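Long-range contacts in lysyl-trna-dependent l-ysyl-phosphatidylgycerol synthase (Bacillus licheniformis, PDB 4V36), which catalyses the transfer of lysine from lysyl-tRNA to phosphatidylglycerol, making the lysyl-phosphatidylglycerol associated with bacterial resistance: residues E17-F22 with K40-S45; D47-I52 with E71-L76; L64-G69 with Q96-D101; E117-D122 with Y302-R307. All coordinates share one frame; numbering follows the deposited sequence.

Contact 1 of 4, residues E17-F22 with K40-S45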
# COMPACT_ATOMS: atom_id res chain seq x y z
N GLU A 17 -12.61 -8.58 -13.50
CA GLU A 17 -12.37 -9.86 -14.14
C GLU A 17 -11.13 -9.82 -15.03
O GLU A 17 -10.29 -10.72 -14.99
CB GLU A 17 -13.58 -10.29 -14.97
CG GLU A 17 -13.39 -11.62 -15.69
CD GLU A 17 -14.59 -12.01 -16.53
OE1 GLU A 17 -15.58 -11.24 -16.54
OE2 GLU A 17 -14.54 -13.07 -17.18
N LYS A 18 -11.02 -8.77 -15.84
CA LYS A 18 -9.87 -8.61 -16.73
C LYS A 18 -8.59 -8.38 -15.93
O LYS A 18 -7.53 -8.88 -16.29
CB LYS A 18 -10.11 -7.46 -17.71
CG LYS A 18 -9.03 -7.31 -18.77
CD LYS A 18 -9.35 -6.18 -19.73
CE LYS A 18 -8.28 -6.03 -20.80
NZ LYS A 18 -8.58 -4.93 -21.75
N LEU A 19 -8.71 -7.62 -14.85
CA LEU A 19 -7.56 -7.32 -13.99
C LEU A 19 -7.05 -8.58 -13.29
O LEU A 19 -5.85 -8.81 -13.22
CB LEU A 19 -7.93 -6.26 -12.96
CG LEU A 19 -6.83 -5.93 -11.94
CD1 LEU A 19 -5.59 -5.41 -12.64
CD2 LEU A 19 -7.33 -4.93 -10.91
N GLU A 20 -7.98 -9.37 -12.77
CA GLU A 20 -7.63 -10.60 -12.06
C GLU A 20 -6.91 -11.58 -12.99
O GLU A 20 -5.92 -12.21 -12.60
CB GLU A 20 -8.88 -11.26 -11.47
CG GLU A 20 -8.60 -12.57 -10.75
CD GLU A 20 -7.62 -12.40 -9.60
OE1 GLU A 20 -7.84 -11.50 -8.76
OE2 GLU A 20 -6.62 -13.15 -9.55
N ALA A 21 -7.41 -11.70 -14.21
CA ALA A 21 -6.80 -12.58 -15.20
C ALA A 21 -5.40 -12.10 -15.56
O ALA A 21 -4.47 -12.90 -15.67
CB ALA A 21 -7.67 -12.66 -16.44
N PHE A 22 -5.25 -10.79 -15.73
CA PHE A 22 -3.98 -10.19 -16.11
C PHE A 22 -2.90 -10.40 -15.05
O PHE A 22 -1.78 -10.78 -15.36
CB PHE A 22 -4.15 -8.70 -16.39
CG PHE A 22 -2.87 -7.98 -16.71
CD1 PHE A 22 -2.38 -7.96 -18.00
CD2 PHE A 22 -2.16 -7.33 -15.71
CE1 PHE A 22 -1.20 -7.30 -18.30
CE2 PHE A 22 -0.98 -6.67 -16.00
CZ PHE A 22 -0.50 -6.65 -17.30
N LYS A 40 -9.66 3.59 -9.87
CA LYS A 40 -8.59 3.94 -10.80
C LYS A 40 -8.88 3.41 -12.19
O LYS A 40 -9.40 2.30 -12.34
CB LYS A 40 -7.25 3.41 -10.30
CG LYS A 40 -6.71 4.13 -9.08
CD LYS A 40 -5.49 3.43 -8.52
CE LYS A 40 -5.86 2.07 -7.95
NZ LYS A 40 -6.84 2.19 -6.84
N ARG A 41 -8.55 4.19 -13.21
CA ARG A 41 -8.71 3.76 -14.59
C ARG A 41 -7.52 2.91 -15.02
O ARG A 41 -6.43 3.04 -14.47
CB ARG A 41 -8.88 4.96 -15.53
CG ARG A 41 -10.12 5.79 -15.25
CD ARG A 41 -10.34 6.85 -16.32
NE ARG A 41 -10.55 6.26 -17.64
CZ ARG A 41 -11.73 5.88 -18.10
NH1 ARG A 41 -12.82 6.02 -17.36
NH2 ARG A 41 -11.83 5.35 -19.32
N PHE A 42 -7.73 2.05 -16.00
CA PHE A 42 -6.68 1.14 -16.46
C PHE A 42 -6.23 1.47 -17.88
O PHE A 42 -7.03 1.88 -18.72
CB PHE A 42 -7.16 -0.31 -16.39
CG PHE A 42 -7.43 -0.79 -14.99
CD1 PHE A 42 -6.81 -0.20 -13.90
CD2 PHE A 42 -8.31 -1.84 -14.77
CE1 PHE A 42 -7.06 -0.64 -12.62
CE2 PHE A 42 -8.57 -2.28 -13.49
CZ PHE A 42 -7.95 -1.68 -12.41
N PHE A 43 -4.94 1.28 -18.14
CA PHE A 43 -4.39 1.46 -19.47
C PHE A 43 -3.54 0.25 -19.85
O PHE A 43 -2.39 0.15 -19.44
CB PHE A 43 -3.57 2.74 -19.57
CG PHE A 43 -3.08 3.05 -20.95
CD1 PHE A 43 -3.86 3.79 -21.83
CD2 PHE A 43 -1.84 2.60 -21.38
CE1 PHE A 43 -3.41 4.07 -23.11
CE2 PHE A 43 -1.38 2.88 -22.66
CZ PHE A 43 -2.17 3.62 -23.52
N TYR A 44 -4.11 -0.65 -20.64
CA TYR A 44 -3.38 -1.82 -21.10
C TYR A 44 -2.59 -1.49 -22.36
O TYR A 44 -3.07 -0.77 -23.23
CB TYR A 44 -4.34 -2.99 -21.37
CG TYR A 44 -4.97 -3.56 -20.12
CD1 TYR A 44 -4.35 -4.59 -19.42
CD2 TYR A 44 -6.18 -3.08 -19.65
CE1 TYR A 44 -4.92 -5.12 -18.28
CE2 TYR A 44 -6.76 -3.60 -18.51
CZ TYR A 44 -6.13 -4.62 -17.82
OH TYR A 44 -6.70 -5.14 -16.69
N SER A 45 -1.38 -2.03 -22.45
CA SER A 45 -0.54 -1.82 -23.62
C SER A 45 -1.09 -2.59 -24.81
O SER A 45 -1.85 -3.54 -24.64
CB SER A 45 0.90 -2.23 -23.33
OG SER A 45 0.98 -3.59 -22.94

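Contact 2 of 4, residues D47-I52 with E71-L76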
# COMPACT_ATOMS: atom_id res chain seq x y z
N ASP A 47 0.54 -4.51 -26.61
CA ASP A 47 1.13 -5.84 -26.49
C ASP A 47 0.25 -6.75 -25.63
O ASP A 47 0.21 -7.96 -25.83
CB ASP A 47 2.54 -5.75 -25.91
CG ASP A 47 3.24 -7.09 -25.85
OD1 ASP A 47 2.95 -7.95 -26.71
OD2 ASP A 47 4.08 -7.28 -24.94
N GLY A 48 -0.45 -6.15 -24.68
CA GLY A 48 -1.33 -6.89 -23.79
C GLY A 48 -0.58 -7.57 -22.66
O GLY A 48 -1.10 -8.47 -22.01
N ASN A 49 0.66 -7.14 -22.43
CA ASN A 49 1.50 -7.73 -21.40
C ASN A 49 1.76 -6.79 -20.23
O ASN A 49 2.30 -7.21 -19.20
CB ASN A 49 2.83 -8.19 -22.00
CG ASN A 49 2.66 -9.28 -23.04
OD1 ASN A 49 1.58 -9.48 -23.58
ND2 ASN A 49 3.75 -10.00 -23.32
N ALA A 50 1.39 -5.52 -20.39
CA ALA A 50 1.65 -4.52 -19.36
C ALA A 50 0.42 -3.67 -19.06
O ALA A 50 -0.47 -3.54 -19.89
CB ALA A 50 2.82 -3.64 -19.78
N LEU A 51 0.39 -3.09 -17.86
CA LEU A 51 -0.77 -2.33 -17.42
C LEU A 51 -0.40 -1.13 -16.55
O LEU A 51 0.42 -1.24 -15.64
CB LEU A 51 -1.73 -3.24 -16.64
CG LEU A 51 -2.89 -2.55 -15.93
CD1 LEU A 51 -3.84 -1.89 -16.92
CD2 LEU A 51 -3.64 -3.54 -15.05
N ILE A 52 -1.02 0.01 -16.83
CA ILE A 52 -0.84 1.21 -16.02
C ILE A 52 -2.16 1.62 -15.36
O ILE A 52 -3.16 1.85 -16.03
CB ILE A 52 -0.31 2.39 -16.86
CG1 ILE A 52 1.19 2.21 -17.13
CG2 ILE A 52 -0.55 3.71 -16.14
CD1 ILE A 52 1.82 3.38 -17.86
N GLU A 71 7.97 -7.09 -17.47
CA GLU A 71 8.86 -5.93 -17.42
C GLU A 71 9.42 -5.56 -18.79
O GLU A 71 9.85 -4.42 -19.00
CB GLU A 71 10.00 -6.18 -16.44
CG GLU A 71 9.55 -6.52 -15.03
CD GLU A 71 10.71 -6.70 -14.07
OE1 GLU A 71 11.86 -6.43 -14.48
OE2 GLU A 71 10.48 -7.10 -12.92
N ASP A 72 9.43 -6.51 -19.71
CA ASP A 72 9.95 -6.27 -21.05
C ASP A 72 9.00 -5.40 -21.87
O ASP A 72 9.39 -4.83 -22.89
CB ASP A 72 10.20 -7.60 -21.77
CG ASP A 72 11.27 -8.44 -21.10
OD1 ASP A 72 12.17 -7.85 -20.46
OD2 ASP A 72 11.21 -9.68 -21.21
N SER A 73 7.76 -5.29 -21.41
CA SER A 73 6.76 -4.47 -22.09
C SER A 73 6.56 -3.14 -21.38
O SER A 73 5.73 -2.33 -21.80
CB SER A 73 5.43 -5.22 -22.20
OG SER A 73 5.56 -6.38 -23.01
N PHE A 74 7.31 -2.92 -20.31
CA PHE A 74 7.20 -1.68 -19.54
C PHE A 74 7.59 -0.43 -20.33
O PHE A 74 6.90 0.59 -20.23
CB PHE A 74 8.05 -1.76 -18.26
CG PHE A 74 7.45 -2.60 -17.17
CD1 PHE A 74 6.27 -3.30 -17.39
CD2 PHE A 74 8.05 -2.68 -15.93
CE1 PHE A 74 5.71 -4.07 -16.39
CE2 PHE A 74 7.49 -3.45 -14.92
CZ PHE A 74 6.32 -4.15 -15.15
N PRO A 75 8.69 -0.47 -21.11
CA PRO A 75 8.96 0.73 -21.92
C PRO A 75 7.86 1.01 -22.94
O PRO A 75 7.61 2.17 -23.26
CB PRO A 75 10.27 0.38 -22.63
CG PRO A 75 10.92 -0.62 -21.75
CD PRO A 75 9.80 -1.44 -21.20
N LEU A 76 7.20 -0.04 -23.42
CA LEU A 76 6.15 0.11 -24.42
C LEU A 76 4.90 0.77 -23.85
O LEU A 76 4.36 1.70 -24.45
CB LEU A 76 5.79 -1.25 -25.02
CG LEU A 76 4.65 -1.26 -26.04
CD1 LEU A 76 4.97 -0.34 -27.21
CD2 LEU A 76 4.38 -2.67 -26.53

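Contact 3 of 4, residues L64-G69 with Q96-D101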
# COMPACT_ATOMS: atom_id res chain seq x y z
N LEU A 64 -0.38 5.19 -10.31
CA LEU A 64 -0.05 4.52 -9.06
C LEU A 64 1.02 3.45 -9.26
O LEU A 64 0.73 2.35 -9.74
CB LEU A 64 -1.30 3.90 -8.43
CG LEU A 64 -1.10 3.23 -7.07
CD1 LEU A 64 -0.59 4.24 -6.06
CD2 LEU A 64 -2.38 2.59 -6.58
N GLY A 65 2.25 3.78 -8.91
CA GLY A 65 3.35 2.83 -8.97
C GLY A 65 3.86 2.57 -10.38
O GLY A 65 3.47 3.23 -11.33
N ASP A 66 4.76 1.59 -10.49
CA ASP A 66 5.27 1.15 -11.78
C ASP A 66 4.21 0.32 -12.50
O ASP A 66 3.23 -0.10 -11.88
CB ASP A 66 6.56 0.35 -11.59
CG ASP A 66 7.70 1.20 -11.07
OD1 ASP A 66 8.25 2.01 -11.85
OD2 ASP A 66 8.06 1.05 -9.88
N PRO A 67 4.38 0.08 -13.81
CA PRO A 67 3.43 -0.78 -14.51
C PRO A 67 3.39 -2.20 -13.96
O PRO A 67 4.33 -2.63 -13.29
CB PRO A 67 3.94 -0.78 -15.95
CG PRO A 67 4.70 0.50 -16.08
CD PRO A 67 5.34 0.71 -14.74
N SER A 68 2.30 -2.92 -14.23
CA SER A 68 2.18 -4.31 -13.83
C SER A 68 2.33 -5.22 -15.04
O SER A 68 2.03 -4.82 -16.16
CB SER A 68 0.83 -4.56 -13.14
OG SER A 68 0.66 -3.71 -12.02
N GLY A 69 2.79 -6.44 -14.81
CA GLY A 69 2.95 -7.41 -15.88
C GLY A 69 4.39 -7.69 -16.25
O GLY A 69 5.28 -7.61 -15.40
N GLN A 96 4.85 6.70 -6.19
CA GLN A 96 5.41 5.51 -5.54
C GLN A 96 5.99 4.50 -6.53
O GLN A 96 5.59 3.34 -6.55
CB GLN A 96 4.37 4.82 -4.66
CG GLN A 96 4.04 5.57 -3.38
CD GLN A 96 3.37 4.70 -2.34
OE1 GLN A 96 3.54 3.48 -2.33
NE2 GLN A 96 2.60 5.32 -1.46
N ILE A 97 6.95 4.95 -7.34
CA ILE A 97 7.72 4.04 -8.18
C ILE A 97 8.99 3.65 -7.44
O ILE A 97 9.30 4.21 -6.39
CB ILE A 97 8.09 4.68 -9.53
CG1 ILE A 97 9.14 5.78 -9.34
CG2 ILE A 97 6.85 5.22 -10.22
CD1 ILE A 97 9.65 6.37 -10.63
N GLU A 98 9.72 2.67 -7.97
CA GLU A 98 10.93 2.20 -7.32
C GLU A 98 12.18 2.63 -8.10
O GLU A 98 12.10 2.97 -9.28
CB GLU A 98 10.89 0.68 -7.16
CG GLU A 98 9.72 0.20 -6.31
CD GLU A 98 9.74 -1.30 -6.09
OE1 GLU A 98 10.78 -1.94 -6.38
OE2 GLU A 98 8.72 -1.85 -5.62
N ARG A 99 13.32 2.60 -7.42
CA ARG A 99 14.57 3.12 -7.98
C ARG A 99 15.05 2.35 -9.22
O ARG A 99 15.55 2.95 -10.17
CB ARG A 99 15.67 3.11 -6.92
CG ARG A 99 17.06 3.43 -7.45
CD ARG A 99 18.03 3.74 -6.33
NE ARG A 99 17.72 5.01 -5.67
CZ ARG A 99 18.10 6.20 -6.13
NH1 ARG A 99 18.81 6.29 -7.24
NH2 ARG A 99 17.77 7.30 -5.47
N GLU A 100 14.87 1.04 -9.21
CA GLU A 100 15.39 0.20 -10.29
C GLU A 100 14.64 0.39 -11.61
O GLU A 100 14.97 -0.24 -12.62
CB GLU A 100 15.36 -1.27 -9.89
CG GLU A 100 14.00 -1.94 -10.00
CD GLU A 100 13.07 -1.57 -8.87
OE1 GLU A 100 13.56 -1.06 -7.83
OE2 GLU A 100 11.84 -1.78 -9.01
N ASP A 101 13.63 1.26 -11.60
CA ASP A 101 12.84 1.52 -12.80
C ASP A 101 12.95 2.98 -13.24
O ASP A 101 12.21 3.43 -14.11
CB ASP A 101 11.37 1.16 -12.56
CG ASP A 101 11.18 -0.30 -12.21
OD1 ASP A 101 11.95 -1.14 -12.72
OD2 ASP A 101 10.27 -0.61 -11.42

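Contact 4 of 4, residues E117-D122 with Y302-R307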
# COMPACT_ATOMS: atom_id res chain seq x y z
N GLU A 117 10.26 5.11 2.60
CA GLU A 117 10.80 3.77 2.42
C GLU A 117 9.85 2.72 2.98
O GLU A 117 9.24 2.91 4.04
CB GLU A 117 12.18 3.64 3.08
CG GLU A 117 13.27 4.42 2.37
CD GLU A 117 14.58 4.45 3.15
OE1 GLU A 117 14.55 4.80 4.35
OE2 GLU A 117 15.63 4.12 2.56
N GLU A 118 9.73 1.60 2.27
CA GLU A 118 8.92 0.48 2.73
C GLU A 118 9.73 -0.42 3.65
O GLU A 118 10.85 -0.80 3.33
CB GLU A 118 8.38 -0.32 1.55
CG GLU A 118 7.28 0.38 0.76
CD GLU A 118 6.74 -0.48 -0.36
OE1 GLU A 118 7.43 -1.46 -0.75
OE2 GLU A 118 5.64 -0.19 -0.86
N ALA A 119 9.14 -0.77 4.79
CA ALA A 119 9.80 -1.66 5.74
C ALA A 119 9.61 -3.12 5.34
O ALA A 119 8.50 -3.65 5.41
CB ALA A 119 9.27 -1.42 7.15
N ILE A 120 10.69 -3.76 4.92
CA ILE A 120 10.65 -5.16 4.52
C ILE A 120 11.30 -6.05 5.57
O ILE A 120 12.51 -6.01 5.75
CB ILE A 120 11.35 -5.38 3.17
CG1 ILE A 120 10.86 -4.35 2.14
CG2 ILE A 120 11.11 -6.80 2.67
CD1 ILE A 120 9.37 -4.37 1.91
N VAL A 121 10.48 -6.84 6.26
CA VAL A 121 10.97 -7.68 7.35
C VAL A 121 11.28 -9.09 6.88
O VAL A 121 10.44 -9.77 6.29
CB VAL A 121 9.94 -7.74 8.50
CG1 VAL A 121 10.40 -8.72 9.57
CG2 VAL A 121 9.72 -6.36 9.09
N ASP A 122 12.51 -9.54 7.16
CA ASP A 122 12.91 -10.91 6.87
C ASP A 122 12.24 -11.87 7.85
O ASP A 122 12.54 -11.86 9.04
CB ASP A 122 14.44 -11.04 6.95
CG ASP A 122 14.96 -12.33 6.32
OD1 ASP A 122 14.21 -13.33 6.28
OD2 ASP A 122 16.12 -12.33 5.87
N TYR A 302 11.57 -3.57 14.04
CA TYR A 302 11.49 -4.92 13.49
C TYR A 302 12.72 -5.20 12.63
O TYR A 302 12.80 -6.24 11.97
CB TYR A 302 10.21 -5.09 12.67
CG TYR A 302 8.95 -5.10 13.51
CD1 TYR A 302 8.53 -6.27 14.14
CD2 TYR A 302 8.19 -3.95 13.68
CE1 TYR A 302 7.38 -6.28 14.91
CE2 TYR A 302 7.04 -3.96 14.44
CZ TYR A 302 6.64 -5.13 15.06
OH TYR A 302 5.50 -5.14 15.83
N LYS A 303 13.67 -4.27 12.65
CA LYS A 303 14.91 -4.36 11.87
C LYS A 303 14.67 -4.74 10.41
O LYS A 303 15.13 -5.78 9.95
CB LYS A 303 15.87 -5.37 12.51
CG LYS A 303 16.78 -4.79 13.57
CD LYS A 303 16.01 -4.37 14.82
CE LYS A 303 16.91 -3.65 15.81
NZ LYS A 303 17.49 -2.41 15.23
N PRO A 304 13.94 -3.88 9.66
CA PRO A 304 13.61 -4.21 8.28
C PRO A 304 14.66 -3.74 7.29
O PRO A 304 15.54 -2.95 7.64
CB PRO A 304 12.30 -3.47 8.06
CG PRO A 304 12.48 -2.22 8.87
CD PRO A 304 13.34 -2.60 10.07
N VAL A 305 14.57 -4.22 6.05
CA VAL A 305 15.36 -3.67 4.96
C VAL A 305 14.53 -2.61 4.24
O VAL A 305 13.47 -2.92 3.68
CB VAL A 305 15.80 -4.76 3.96
CG1 VAL A 305 16.59 -4.14 2.82
CG2 VAL A 305 16.62 -5.83 4.67
N TRP A 306 15.00 -1.37 4.27
CA TRP A 306 14.23 -0.26 3.71
C TRP A 306 14.28 -0.24 2.19
O TRP A 306 15.35 -0.34 1.59
CB TRP A 306 14.74 1.07 4.27
CG TRP A 306 14.61 1.19 5.76
CD1 TRP A 306 15.61 1.11 6.68
CD2 TRP A 306 13.40 1.39 6.49
NE1 TRP A 306 15.10 1.26 7.95
CE2 TRP A 306 13.74 1.43 7.86
CE3 TRP A 306 12.05 1.55 6.13
CZ2 TRP A 306 12.80 1.62 8.87
CZ3 TRP A 306 11.12 1.73 7.13
CH2 TRP A 306 11.49 1.77 8.48
N ARG A 307 13.11 -0.12 1.57
CA ARG A 307 13.02 -0.00 0.12
C ARG A 307 12.33 1.30 -0.26
O ARG A 307 11.13 1.48 -0.01
CB ARG A 307 12.28 -1.20 -0.49
CG ARG A 307 12.19 -1.15 -2.01
CD ARG A 307 11.91 -2.52 -2.61
NE ARG A 307 10.58 -3.01 -2.30
CZ ARG A 307 10.33 -4.18 -1.73
NH1 ARG A 307 11.33 -4.99 -1.40
NH2 ARG A 307 9.08 -4.55 -1.48
O HOH W 1 14.61 -7.89 8.71

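Contact 1 of 4, residues E17-F22 with K40-S45
The helix of Glu17-Phe22 lies over the strand of Lys40-Ser45, with their axes 11.4 Å apart at closest and inclined at 49°. Leu19 stands nearest Phe42 along the backbone, and Phe22 nearest Tyr44. No hydrogen bond joins the two segments, and the contact is made mainly by side chains. Tyr44 has the largest share of the contact and is touched on two sides. Lys18 runs its aliphatic chain over one face of the ring. Its CG is anti to the backbone N (chi1 -174°) and the rest of the chain is extended, which lays CE 3.8 Å from the centroid of the Tyr44 ring. This is a CH-pi contact. The ammonium follows as an off-centre cation-pi contact, with NZ of Lys18 4.2 Å from the same centroid. NZ also forms a salt bridge with Glu12, which gives the ammonium a second partner.

Phe22 meets the same tyrosine differently. The edge of Tyr44 points at the face of Phe22 in a T-shaped stack, with ring planes at 78° and CE1 of Tyr44 3.8 Å from CD1 of Phe22. The hydroxyl end of Tyr44 reaches the helix backbone, where OH lies 3.6 Å from CA of Leu19. The packing sets helix 16-25 against one face of the large mixed sheet, near its outermost strand 41-44. Leu19 and Phe42 cross at about a right angle, and CD2 of Leu19 touches CZ of Phe42 at 3.6 Å. Leu51 of the adjacent strand 50-57 packs against Leu19, Phe22, Phe42 and Tyr44.

Contact 2 of 4, residues D47-I52 with E71-L76
The hydroxyl OG of Ser73 donates a short hydrogen bond of 2.6 Å to OD2 of Asp47, the one hydrogen bond between the two segments. It meets OD2 nearly in line with the carboxylate C-O bond. Asp47 has CG anti to its own backbone N (chi1 -176°), and this torsion carries the carboxylate across to the serine. The serine hydroxyl is also lined by carbon. CB of Asn49 lies 3.4 Å from OG of Ser73, so the asparagine packs alongside the bonded pair with its methylene group.

Ser73 is buried, while Asp47 is exposed. The bond therefore ties a surface carboxylate to a hydroxyl set deeper in the fold. Beside it, CB of Asp47 touches CD2 of Leu76 at 3.6 Å, so the aspartate side chain is held by an apolar contact as well as a polar one.

The contact joins the turn before strand 50-57 and the start of that strand to the chain entering helix 74-87. This helix follows strand 60-69 and forms the crossover of a beta-alpha-beta unit that ends in strand 91-97. Ala50 is the first strand residue here and packs against the same serine, its CB 3.9 Å from CB of Ser73. The methyl of Ala50 also comes up to the edge of the Phe74 ring, near its plane, with CB 4.2 Å from CD1. Glu71 CA sits over the centre of one face of that ring. Further along the helix, Val77 touches both Ala50 and Ile52. The backbone N of Ala50 is held by OG of Ser45 in the preceding turn.

Contact 3 of 4, residues L64-G69 with Q96-D101
This contact joins the two strands of a beta-alpha-beta unit, built from strand 60-69, helix 74-87 and strand 91-97. Gly65 and Ile97 mark the closest backbone approach, with CA atoms 4.6 Å apart. CA of Gly65 gives a CA-H...O contact to O of Gln96 at 3.3 Å. Gly65 has a positive phi of 75°, a backbone shape that glycine adopts readily. Gln96 and Ile97 both face Tyr310 of the adjacent strand, which makes a G1 beta bulge where the chain turns a corner.

Asp66 supplies the main polar link. Its OD2 accepts the backbone N of Glu98 at 3.0 Å through the syn lone pair, the side facing the other oxygen. The N-H...O angle is 148°, so the bond is somewhat bent. OD1 is hydrogen-bonded to OH of Tyr105, and the two carboxylate oxygens thus have separate partners. The side chain crosses Ile97 at about a right angle, with OD1 of Asp66 3.5 Å from CB of Ile97.

Asp101 brings a second carboxylate close. Its OD2 lies 3.2 Å from OD2 of Asp66, and the two planes are 83° apart. Asp101 is poorly ordered, so its exact place is uncertain. If both groups are charged, their proximity would probably be unfavourable and could raise the pKa of one of them.

Helix 102-106 follows directly and sends Tyr105 onto Pro67 and Ile97. Helix 74-87 covers Pro67 from Phe74, Val77 and Ile78. On its other flank, strand 91-97 is bordered by strand 305-313, to which Tyr310 belongs.

Contact 4 of 4, residues E117-D122 with Y302-R307
Arg307 leaves its strand with CG anti to the backbone N (chi1 -178°) and then bends at chi3 (68°), which brings the guanidinium over Ile120. CD1 of Ile120 lies over one face of that group, 3.4 Å from NH2 of Arg307. Glu118 extends to the same place, and its OE1 forms a long salt bridge of 3.6 Å with NH2 of Arg307. The carboxylate and guanidinium planes are 71° apart, so the two groups do not pair side by side.

The backbones form an antiparallel ladder between strands 111-122 and 305-313 of the mixed sheet. Glu118 and Arg307 are a hydrogen-bonded pair, as are Ile120 and Val305, with the non-hydrogen-bonded pair Ala119 and Trp306 between them. N of Glu118 donates a hydrogen bond to O of Arg307 at 2.7 Å, and N of Val305 one to O of Ile120, also at 2.7 Å. Beyond the ladder, a water accepts from N of Asp122 and donates to O of Lys303.

On the face of Ala119 and Trp306, apolar contacts sit beside charged groups. CB of Ala119 touches CZ3 of Trp306 at 3.7 Å and CG of Pro304 at the same distance. Glu117 crosses Trp306 at about a right angle, its CD 3.6 Å from CB of the tryptophan. Its carboxylate pairs with Lys114 and with Arg296, the cation-pi partner of Trp306. Val121 meets CB of Tyr302 with CG2.

On the other face, Arg307 also forms a salt bridge with Glu220, and Glu118 OE1 accepts from Asn257. The arginine's positive charge is thus probably balanced by the carboxylates of Glu118 and Glu220.

All four contacts reach the same mixed sheet. Contacts 1 and 2 lie at its 41-44 end, with centres 12 Å apart, and Phe43 N probably hydrogen-bonds to Ile52 O at 2.8 Å. Contact 2 meets contact 3 through a probable hydrogen bond between Ser68 N and Leu51 O, 2.9 Å, and their segments alternate along the chain. Phe22 of contact 1 also packs on Ser68 and Gly69 of contact 3. Contact 4 lies across the chain's centre from contact 1, about 29 Å between centres. Glu98 of contact 3 touches Arg307 of contact 4. The bound lysine amide is about 11 Å from the side chain of Gln96 and about 12 Å from that of Glu118.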